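Side-chain contacts in Tb427.07.360- putative uncharacterized metacyclic invariant surface protein from Trypanosoma brucei (Trypanosoma brucei, PDB 5VTL), which is of unknown function but, as an invariant surface protein of the metacyclic stage, probably forms part of the parasite's exposed coat as an extended helical bundle: residues L12-E15 with A16-I20; N197-K200 with A201-A205; A83-A86 with L87-V90. All coordinates share one frame; numbering follows the deposited sequence.

Contact 1 of 3, residues L12-E15 with A16-I20; sequences LFSE and ALHGI
The first torsions of Phe13 and Leu17 turn the two side chains toward each other: CG of Phe13 stands anti to the backbone N (chi1 -172°), carrying the ring forward along helix 4-58, while CG of Leu17 is anti to its own carbonyl carbon and leans back toward the preceding turn. The two side chains meet at a slant, and the CD1 methyl of Leu17 comes to rest over one face of the Phe13 ring, 3.9 Å from the centroid. Because it lies only 16° off the ring normal, the contact qualifies as CH-pi. CE1 and CZ of Phe13 both lie 3.8 Å from Leu17 CD1, in keeping with the methyl's offset toward the rim.

The polar pair is Ser14 and His18, again four residues apart. His18 likewise turns its ring back along the helix, and ND1 lies 3.0 Å from Ser14 O. That hydrogen bond is bent, 137° at the hydrogen, and the nitrogen stands above the carbonyl plane of Ser14, not on a lone pair. The same oxygen receives the straighter helical bond from His18 N at 2.9 Å, so two donors of one residue grip it. Ser14 OG sits at the imidazole edge, near the ring plane, and takes a weak hydrogen bond from His18 ND1 at 3.4 Å; its stronger partner is Asp109 on helix 105-116.

Phe13 also packs on Leu163 and Met167 of helix 157-209, and Leu17 on Leu170, which places the apolar pair in the interior of the helical bundle. The donor role of ND1 implies a proton on that nitrogen. The bent ND1 bond, with the weak one to Ser14 OG, would restrain rotation of the imidazole, and the nearby Asp109 carboxylate, which touches His18, might favour the positively charged form of the ring.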
ATOM      1  N   LEU A  12     -21.364  -2.978   4.701  1.00  4.92           N
ATOM      2  CA  LEU A  12     -20.034  -2.375   4.702  1.00  4.81           C
ATOM      3  C   LEU A  12     -18.939  -3.436   4.710  1.00  5.36           C
ATOM      4  O   LEU A  12     -17.949  -3.330   3.974  1.00  4.29           O
ATOM      5  CB  LEU A  12     -19.886  -1.440   5.899  1.00  3.56           C
ATOM      6  CG  LEU A  12     -18.684  -0.491   5.904  1.00  6.86           C
ATOM      7  CD1 LEU A  12     -19.018   0.759   6.734  1.00 13.13           C
ATOM      8  CD2 LEU A  12     -17.442  -1.167   6.486  1.00 10.19           C
ATOM      9  N   PHE A  13     -19.133  -4.475   5.509  1.00  4.26           N
ATOM     10  CA  PHE A  13     -18.149  -5.552   5.626  1.00  3.09           C
ATOM     11  C   PHE A  13     -18.048  -6.354   4.303  1.00  4.79           C
ATOM     12  O   PHE A  13     -16.955  -6.623   3.796  1.00  3.46           O
ATOM     13  CB  PHE A  13     -18.555  -6.454   6.796  1.00  3.21           C
ATOM     14  CG  PHE A  13     -17.536  -7.490   7.162  1.00 13.85           C
ATOM     15  CD1 PHE A  13     -16.184  -7.263   6.967  1.00 16.51           C
ATOM     16  CD2 PHE A  13     -17.941  -8.716   7.676  1.00 22.98           C
ATOM     17  CE1 PHE A  13     -15.252  -8.223   7.307  1.00 12.81           C
ATOM     18  CE2 PHE A  13     -17.004  -9.685   8.021  1.00 23.20           C
ATOM     19  CZ  PHE A  13     -15.664  -9.436   7.830  1.00 16.32           C
ATOM     20  N   SER A  14     -19.194  -6.721   3.735  1.00  4.83           N
ATOM     21  CA  SER A  14     -19.203  -7.444   2.471  1.00  4.78           C
ATOM     22  C   SER A  14     -18.535  -6.657   1.341  1.00  5.03           C
ATOM     23  O   SER A  14     -17.700  -7.193   0.579  1.00  5.09           O
ATOM     24  CB  SER A  14     -20.627  -7.787   2.077  1.00  5.09           C
ATOM     25  OG  SER A  14     -20.644  -8.449   0.822  1.00  4.80           O
ATOM     26  N   GLU A  15     -18.899  -5.385   1.200  1.00  4.01           N
ATOM     27  CA  GLU A  15     -18.340  -4.586   0.119  1.00  3.46           C
ATOM     28  C   GLU A  15     -16.842  -4.333   0.348  1.00  3.40           C
ATOM     29  O   GLU A  15     -16.064  -4.250  -0.591  1.00  5.51           O
ATOM     30  CB  GLU A  15     -19.137  -3.284  -0.044  1.00  8.59           C
ATOM     31  CG  GLU A  15     -20.564  -3.577  -0.526  1.00  4.77           C
ATOM     32  CD  GLU A  15     -21.431  -2.352  -0.744  1.00  8.71           C
ATOM     33  OE1 GLU A  15     -21.141  -1.291  -0.156  1.00  5.48           O
ATOM     34  OE2 GLU A  15     -22.422  -2.476  -1.524  1.00  7.02           O
ATOM     35  N   ALA A  16     -16.435  -4.243   1.605  1.00  3.78           N
ATOM     36  CA  ALA A  16     -15.015  -4.169   1.933  1.00  3.31           C
ATOM     37  C   ALA A  16     -14.266  -5.417   1.454  1.00  5.03           C
ATOM     38  O   ALA A  16     -13.237  -5.315   0.796  1.00  3.61           O
ATOM     39  CB  ALA A  16     -14.842  -3.977   3.452  1.00  2.46           C
ATOM     40  N   LEU A  17     -14.785  -6.600   1.783  1.00  5.43           N
ATOM     41  CA  LEU A  17     -14.117  -7.844   1.438  1.00  3.63           C
ATOM     42  C   LEU A  17     -14.090  -8.019  -0.073  1.00  3.83           C
ATOM     43  O   LEU A  17     -13.086  -8.454  -0.616  1.00  3.45           O
ATOM     44  CB  LEU A  17     -14.830  -9.033   2.070  1.00  4.61           C
ATOM     45  CG  LEU A  17     -14.772  -9.106   3.595  1.00  7.39           C
ATOM     46  CD1 LEU A  17     -15.788 -10.135   4.104  1.00  6.87           C
ATOM     47  CD2 LEU A  17     -13.363  -9.431   4.040  1.00  8.55           C
ATOM     48  N   HIS A  18     -15.183  -7.683  -0.755  1.00  4.81           N
ATOM     49  CA  HIS A  18     -15.184  -7.803  -2.212  1.00  4.07           C
ATOM     50  C   HIS A  18     -14.307  -6.774  -2.891  1.00  6.11           C
ATOM     51  O   HIS A  18     -13.947  -6.924  -4.065  1.00  6.33           O
ATOM     52  CB  HIS A  18     -16.594  -7.692  -2.758  1.00  8.98           C
ATOM     53  CG  HIS A  18     -17.385  -8.939  -2.576  1.00  9.58           C
ATOM     54  ND1 HIS A  18     -18.361  -9.066  -1.612  1.00  8.35           N
ATOM     55  CD2 HIS A  18     -17.312 -10.134  -3.209  1.00  2.65           C
ATOM     56  CE1 HIS A  18     -18.873 -10.285  -1.677  1.00  3.41           C
ATOM     57  NE2 HIS A  18     -18.255 -10.950  -2.638  1.00 11.03           N
ATOM     58  N   GLY A  19     -14.016  -5.697  -2.178  1.00  4.62           N
ATOM     59  CA  GLY A  19     -13.137  -4.676  -2.704  1.00  5.52           C
ATOM     60  C   GLY A  19     -11.661  -5.009  -2.633  1.00  6.20           C
ATOM     61  O   GLY A  19     -10.869  -4.416  -3.352  1.00  6.20           O
ATOM     62  N   ILE A  20     -11.301  -5.964  -1.785  1.00  3.84           N
ATOM     63  CA  ILE A  20      -9.894  -6.298  -1.514  1.00  7.95           C
ATOM     64  C   ILE A  20      -9.082  -6.614  -2.782  1.00  7.81           C
ATOM     65  O   ILE A  20      -7.981  -6.105  -2.944  1.00  5.59           O
ATOM     66  CB  ILE A  20      -9.768  -7.479  -0.502  1.00  9.34           C
ATOM     67  CG1 ILE A  20     -10.241  -7.066   0.908  1.00 13.76           C
ATOM     68  CG2 ILE A  20      -8.338  -8.042  -0.445  1.00 10.21           C
ATOM     69  CD1 ILE A  20      -9.318  -6.223   1.688  1.00 15.73           C
TER

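Contact 2 of 3, residues N197-K200 with A201-A205; sequences NARK and AAEEA
Residues 197-200 run straight into 201-205 as regular alpha-helix, and four i to i+4 bonds join them. The bond from Ala201 N to Asn197 O measures 3.0 Å with an N-H...O angle of 158°; that from Glu203 N to Arg199 O is 2.9 Å. Along the same turn Arg199 and Glu203 lie side by side and point the same way. Glu203 has CG anti to its carbonyl carbon (chi1 -74°), which brings its carboxylate back alongside the arginine. OE2 sits at the guanidinium edge, near its plane, but the salt bridge is long: 3.7 Å from Arg199 NE to Glu203 OE2. The carboxylate is turned 57° from the guanidinium plane. A water completes the link, accepting from Arg199 NE at 3.1 Å and donating to Glu203 OE1 at 2.7 Å. Ala198 and Ala202 face helix 4-58, where Ala198 touches Cys45 and Ala48; Glu203 also touches Arg51 there. OE2 thus makes the long ionic approach and OE1 accepts from the water. At 3.7 Å between Arg199 NE and Glu203 OE2 the direct ionic contact is loose, and the water supplies the hydrogen-bonded connection between the two charged groups.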
ATOM      1  N   ASN A 197      21.457  15.299  -4.080  1.00  9.59           N
ATOM      2  CA  ASN A 197      22.817  15.595  -3.634  1.00  7.56           C
ATOM      3  C   ASN A 197      23.846  15.296  -4.707  1.00  7.96           C
ATOM      4  O   ASN A 197      24.802  16.048  -4.885  1.00  5.64           O
ATOM      5  CB  ASN A 197      23.150  14.800  -2.372  1.00  8.09           C
ATOM      6  CG  ASN A 197      22.534  15.394  -1.146  1.00 11.14           C
ATOM      7  OD1 ASN A 197      22.486  16.621  -0.995  1.00 12.41           O
ATOM      8  ND2 ASN A 197      22.045  14.533  -0.247  1.00 10.37           N
ATOM      9  N   ALA A 198      23.662  14.189  -5.424  1.00  8.98           N
ATOM     10  CA  ALA A 198      24.600  13.826  -6.469  1.00  6.87           C
ATOM     11  C   ALA A 198      24.609  14.909  -7.538  1.00  8.36           C
ATOM     12  O   ALA A 198      25.656  15.325  -7.992  1.00  5.71           O
ATOM     13  CB  ALA A 198      24.259  12.450  -7.094  1.00  5.87           C
ATOM     14  N   ARG A 199      23.431  15.371  -7.926  1.00  8.84           N
ATOM     15  CA  ARG A 199      23.339  16.362  -8.993  1.00  9.59           C
ATOM     16  C   ARG A 199      23.949  17.695  -8.573  1.00  7.25           C
ATOM     17  O   ARG A 199      24.637  18.357  -9.351  1.00  8.32           O
ATOM     18  CB  ARG A 199      21.879  16.548  -9.389  1.00  8.43           C
ATOM     19  CG  ARG A 199      21.709  17.302 -10.686  1.00 18.72           C
ATOM     20  CD  ARG A 199      20.239  17.476 -11.028  1.00 18.33           C
ATOM     21  NE  ARG A 199      19.561  18.362 -10.086  1.00 27.77           N
ATOM     22  CZ  ARG A 199      18.565  18.007  -9.275  1.00 42.87           C
ATOM     23  NH1 ARG A 199      18.082  16.763  -9.272  1.00 37.32           N
ATOM     24  NH2 ARG A 199      18.043  18.916  -8.456  1.00 61.86           N
ATOM     25  N   LYS A 200      23.713  18.081  -7.335  1.00 10.05           N
ATOM     26  CA  LYS A 200      24.300  19.303  -6.817  1.00  8.15           C
ATOM     27  C   LYS A 200      25.823  19.233  -6.775  1.00  6.97           C
ATOM     28  O   LYS A 200      26.500  20.232  -7.018  1.00  6.89           O
ATOM     29  CB  LYS A 200      23.749  19.611  -5.433  1.00  9.45           C
ATOM     30  CG  LYS A 200      22.302  20.022  -5.416  1.00 11.65           C
ATOM     31  CD  LYS A 200      21.807  20.210  -3.984  1.00 10.81           C
ATOM     32  CE  LYS A 200      20.272  20.386  -3.879  1.00 20.00           C
ATOM     33  NZ  LYS A 200      19.820  21.671  -4.468  1.00 31.44           N
ATOM     34  N   ALA A 201      26.367  18.057  -6.455  1.00  6.99           N
ATOM     35  CA  ALA A 201      27.812  17.829  -6.517  1.00  8.22           C
ATOM     36  C   ALA A 201      28.355  17.978  -7.931  1.00 10.91           C
ATOM     37  O   ALA A 201      29.370  18.656  -8.152  1.00  8.99           O
ATOM     38  CB  ALA A 201      28.147  16.456  -5.989  1.00  8.51           C
ATOM     39  N   ALA A 202      27.677  17.353  -8.896  1.00  7.56           N
ATOM     40  CA  ALA A 202      28.111  17.450 -10.279  1.00  5.63           C
ATOM     41  C   ALA A 202      28.064  18.907 -10.723  1.00  9.64           C
ATOM     42  O   ALA A 202      28.959  19.384 -11.418  1.00 11.23           O
ATOM     43  CB  ALA A 202      27.249  16.603 -11.179  1.00  9.18           C
ATOM     44  N   GLU A 203      27.022  19.612 -10.311  1.00  8.06           N
ATOM     45  CA  GLU A 203      26.826  20.998 -10.755  1.00 12.33           C
ATOM     46  C   GLU A 203      27.931  21.875 -10.191  1.00 18.24           C
ATOM     47  O   GLU A 203      28.470  22.758 -10.881  1.00 12.59           O
ATOM     48  CB  GLU A 203      25.455  21.511 -10.325  1.00  9.58           C
ATOM     49  CG  GLU A 203      24.343  20.906 -11.169  1.00 16.89           C
ATOM     50  CD  GLU A 203      22.964  21.247 -10.676  1.00 21.08           C
ATOM     51  OE1 GLU A 203      22.854  21.861  -9.588  1.00 17.56           O
ATOM     52  OE2 GLU A 203      21.990  20.888 -11.388  1.00 13.27           O
ATOM     53  N   GLU A 204      28.277  21.625  -8.935  1.00 10.19           N
ATOM     54  CA  GLU A 204      29.357  22.388  -8.295  1.00 10.13           C
ATOM     55  C   GLU A 204      30.682  22.114  -8.960  1.00 15.17           C
ATOM     56  O   GLU A 204      31.452  23.041  -9.228  1.00 16.92           O
ATOM     57  CB  GLU A 204      29.459  22.074  -6.797  1.00 13.96           C
ATOM     58  CG  GLU A 204      30.442  23.014  -6.067  1.00 17.96           C
ATOM     59  CD  GLU A 204      30.798  22.586  -4.655  1.00 30.48           C
ATOM     60  OE1 GLU A 204      32.019  22.482  -4.377  1.00 28.54           O
ATOM     61  OE2 GLU A 204      29.889  22.385  -3.813  1.00 24.34           O
ATOM     62  N   ALA A 205      30.955  20.837  -9.212  1.00 10.94           N
ATOM     63  CA  ALA A 205      32.178  20.424  -9.872  1.00 12.46           C
ATOM     64  C   ALA A 205      32.320  21.117 -11.211  1.00 11.45           C
ATOM     65  O   ALA A 205      33.395  21.605 -11.571  1.00 14.12           O
ATOM     66  CB  ALA A 205      32.176  18.932 -10.092  1.00  9.57           C
TER
HETATM   67  O   HOH W   1      20.569  20.798  -8.494  1.00 25.27           O

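Contact 3 of 3, residues A83-A86 with L87-V90; sequences AKTA and LSDV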
ATOM      1  N   ALA A  83      13.875  -0.530  -2.098  1.00  7.81           N
ATOM      2  CA  ALA A  83      12.616  -0.468  -2.843  1.00  8.64           C
ATOM      3  C   ALA A  83      12.263  -1.831  -3.452  1.00  9.68           C
ATOM      4  O   ALA A  83      11.108  -2.286  -3.398  1.00 10.58           O
ATOM      5  CB  ALA A  83      12.688   0.572  -3.936  1.00  9.30           C
ATOM      6  N   LYS A  84      13.242  -2.477  -4.067  1.00  9.38           N
ATOM      7  CA  LYS A  84      12.998  -3.776  -4.682  1.00  9.20           C
ATOM      8  C   LYS A  84      12.595  -4.853  -3.656  1.00 10.51           C
ATOM      9  O   LYS A  84      11.736  -5.684  -3.938  1.00 12.09           O
ATOM     10  CB  LYS A  84      14.228  -4.221  -5.492  1.00  9.96           C
ATOM     11  CG  LYS A  84      14.478  -3.343  -6.670  1.00  7.90           C
ATOM     12  CD  LYS A  84      15.780  -3.669  -7.378  1.00 13.50           C
ATOM     13  CE  LYS A  84      15.927  -2.806  -8.651  1.00 14.51           C
ATOM     14  NZ  LYS A  84      17.169  -3.112  -9.454  1.00 25.59           N
ATOM     15  N   THR A  85      13.245  -4.864  -2.499  1.00 12.32           N
ATOM     16  CA  THR A  85      12.903  -5.794  -1.423  1.00 10.40           C
ATOM     17  C   THR A  85      11.488  -5.516  -0.934  1.00 15.38           C
ATOM     18  O   THR A  85      10.728  -6.441  -0.620  1.00 14.68           O
ATOM     19  CB  THR A  85      13.885  -5.673  -0.253  1.00 10.49           C
ATOM     20  OG1 THR A  85      15.198  -6.028  -0.702  1.00 17.18           O
ATOM     21  CG2 THR A  85      13.482  -6.564   0.910  1.00 20.48           C
ATOM     22  N   ALA A  86      11.130  -4.241  -0.882  1.00 12.01           N
ATOM     23  CA  ALA A  86       9.795  -3.846  -0.433  1.00  9.46           C
ATOM     24  C   ALA A  86       8.741  -4.280  -1.450  1.00 11.80           C
ATOM     25  O   ALA A  86       7.672  -4.761  -1.072  1.00 11.39           O
ATOM     26  CB  ALA A  86       9.743  -2.343  -0.164  1.00  7.47           C
ATOM     27  N   LEU A  87       9.062  -4.174  -2.738  1.00  9.17           N
ATOM     28  CA  LEU A  87       8.146  -4.637  -3.776  1.00  9.06           C
ATOM     29  C   LEU A  87       7.919  -6.138  -3.642  1.00 14.47           C
ATOM     30  O   LEU A  87       6.792  -6.609  -3.769  1.00 12.47           O
ATOM     31  CB  LEU A  87       8.689  -4.313  -5.163  1.00  9.11           C
ATOM     32  CG  LEU A  87       7.890  -4.755  -6.387  1.00 13.11           C
ATOM     33  CD1 LEU A  87       6.442  -4.264  -6.348  1.00 10.06           C
ATOM     34  CD2 LEU A  87       8.591  -4.263  -7.642  1.00 11.42           C
ATOM     35  N   SER A  88       8.978  -6.887  -3.355  1.00 14.90           N
ATOM     36  CA  SER A  88       8.830  -8.334  -3.203  1.00 14.42           C
ATOM     37  C   SER A  88       7.960  -8.671  -1.993  1.00 18.56           C
ATOM     38  O   SER A  88       7.152  -9.600  -2.057  1.00 16.39           O
ATOM     39  CB  SER A  88      10.181  -9.042  -3.131  1.00 19.04           C
ATOM     40  OG  SER A  88      10.896  -8.625  -1.998  1.00 28.23           O
ATOM     41  N   ASP A  89       8.120  -7.935  -0.892  1.00 12.10           N
ATOM     42  CA  ASP A  89       7.194  -8.058   0.234  1.00 12.19           C
ATOM     43  C   ASP A  89       5.737  -7.753  -0.160  1.00 11.86           C
ATOM     44  O   ASP A  89       4.822  -8.505   0.193  1.00 13.27           O
ATOM     45  CB  ASP A  89       7.602  -7.139   1.383  1.00 10.44           C
ATOM     46  CG  ASP A  89       8.939  -7.537   2.011  1.00 18.49           C
ATOM     47  OD1 ASP A  89       9.449  -8.640   1.696  1.00 15.16           O
ATOM     48  OD2 ASP A  89       9.458  -6.741   2.828  1.00 15.08           O
ATOM     49  N   VAL A  90       5.522  -6.652  -0.869  1.00  8.31           N
ATOM     50  CA  VAL A  90       4.184  -6.263  -1.328  1.00 11.74           C
ATOM     51  C   VAL A  90       3.547  -7.403  -2.121  1.00 13.79           C
ATOM     52  O   VAL A  90       2.355  -7.720  -1.975  1.00 11.54           O
ATOM     53  CB  VAL A  90       4.254  -4.982  -2.202  1.00 10.90           C
ATOM     54  CG1 VAL A  90       2.949  -4.716  -2.936  1.00 11.45           C
ATOM     55  CG2 VAL A  90       4.615  -3.762  -1.342  1.00 10.42           C
TER
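Leu87 begins the second segment by donating its backbone N to Ala83 O at 2.9 Å, and its CB lies 3.6 Å from that same Ala83 O. The side chain then leads away from residues 83-86 and packs on Ala31 and Val35 of helix 4-58.

Ser88 supplies the distinctive bond. With chi1 at 63°, OG lies between the backbone N and the carbonyl carbon, and from there the hydroxyl reaches back three residues to donate to Thr85 O. The separation of Ser88 OG from Thr85 O is short, 2.6 Å, and the angle at the carbonyl oxygen is 117°, with the donor tilted 31° from the carbonyl plane. Ser88 N makes the ordinary helical bond to Lys84 O.

Asp89 adds a second donor to the oxygen already taken by Ser88: its backbone N lies 3.0 Å from Thr85 O, and both donors approach from the same face of the carbonyl plane. Its carboxylate accepts nothing from residues 83-86; OD2 instead forms a salt bridge with Arg183 of helix 157-209.

Val90 ends the run. Its N bonds Ala86 O at 2.9 Å, while CG2, anti to the carbonyl carbon, comes 3.2 Å from that same Ala86 O. The isopropyl group packs on Leu177, Ala180 and Val181 of helix 157-209.

Thr85 O therefore holds two bonds, one from a main-chain N-H and one from a hydroxyl. By spending its proton on the preceding turn, Ser88 satisfies its donor within its own helix, and the double demand on Thr85 O would be expected to polarise that carbonyl.

The three contacts mark separate levels of one elongated helical bundle. Contacts 1 and 2 lie on opposite sides of the chain's centre, their own centres 50 Å apart, whereas contact 3 is 26 Å from contact 1 and 29 Å from contact 2, centre to centre. None touches another: nearest atoms are about 11 Å apart between contacts 1 and 3 and about 17 Å between contacts 2 and 3. Helices 4-58 and 157-209 both run through all three levels: the first carries contact 1 and touches residues of contacts 2 and 3, the second carries contact 2 and packs on contacts 1 and 3. Burial is greatest at contact 1. No ligand or active site is known to connect them.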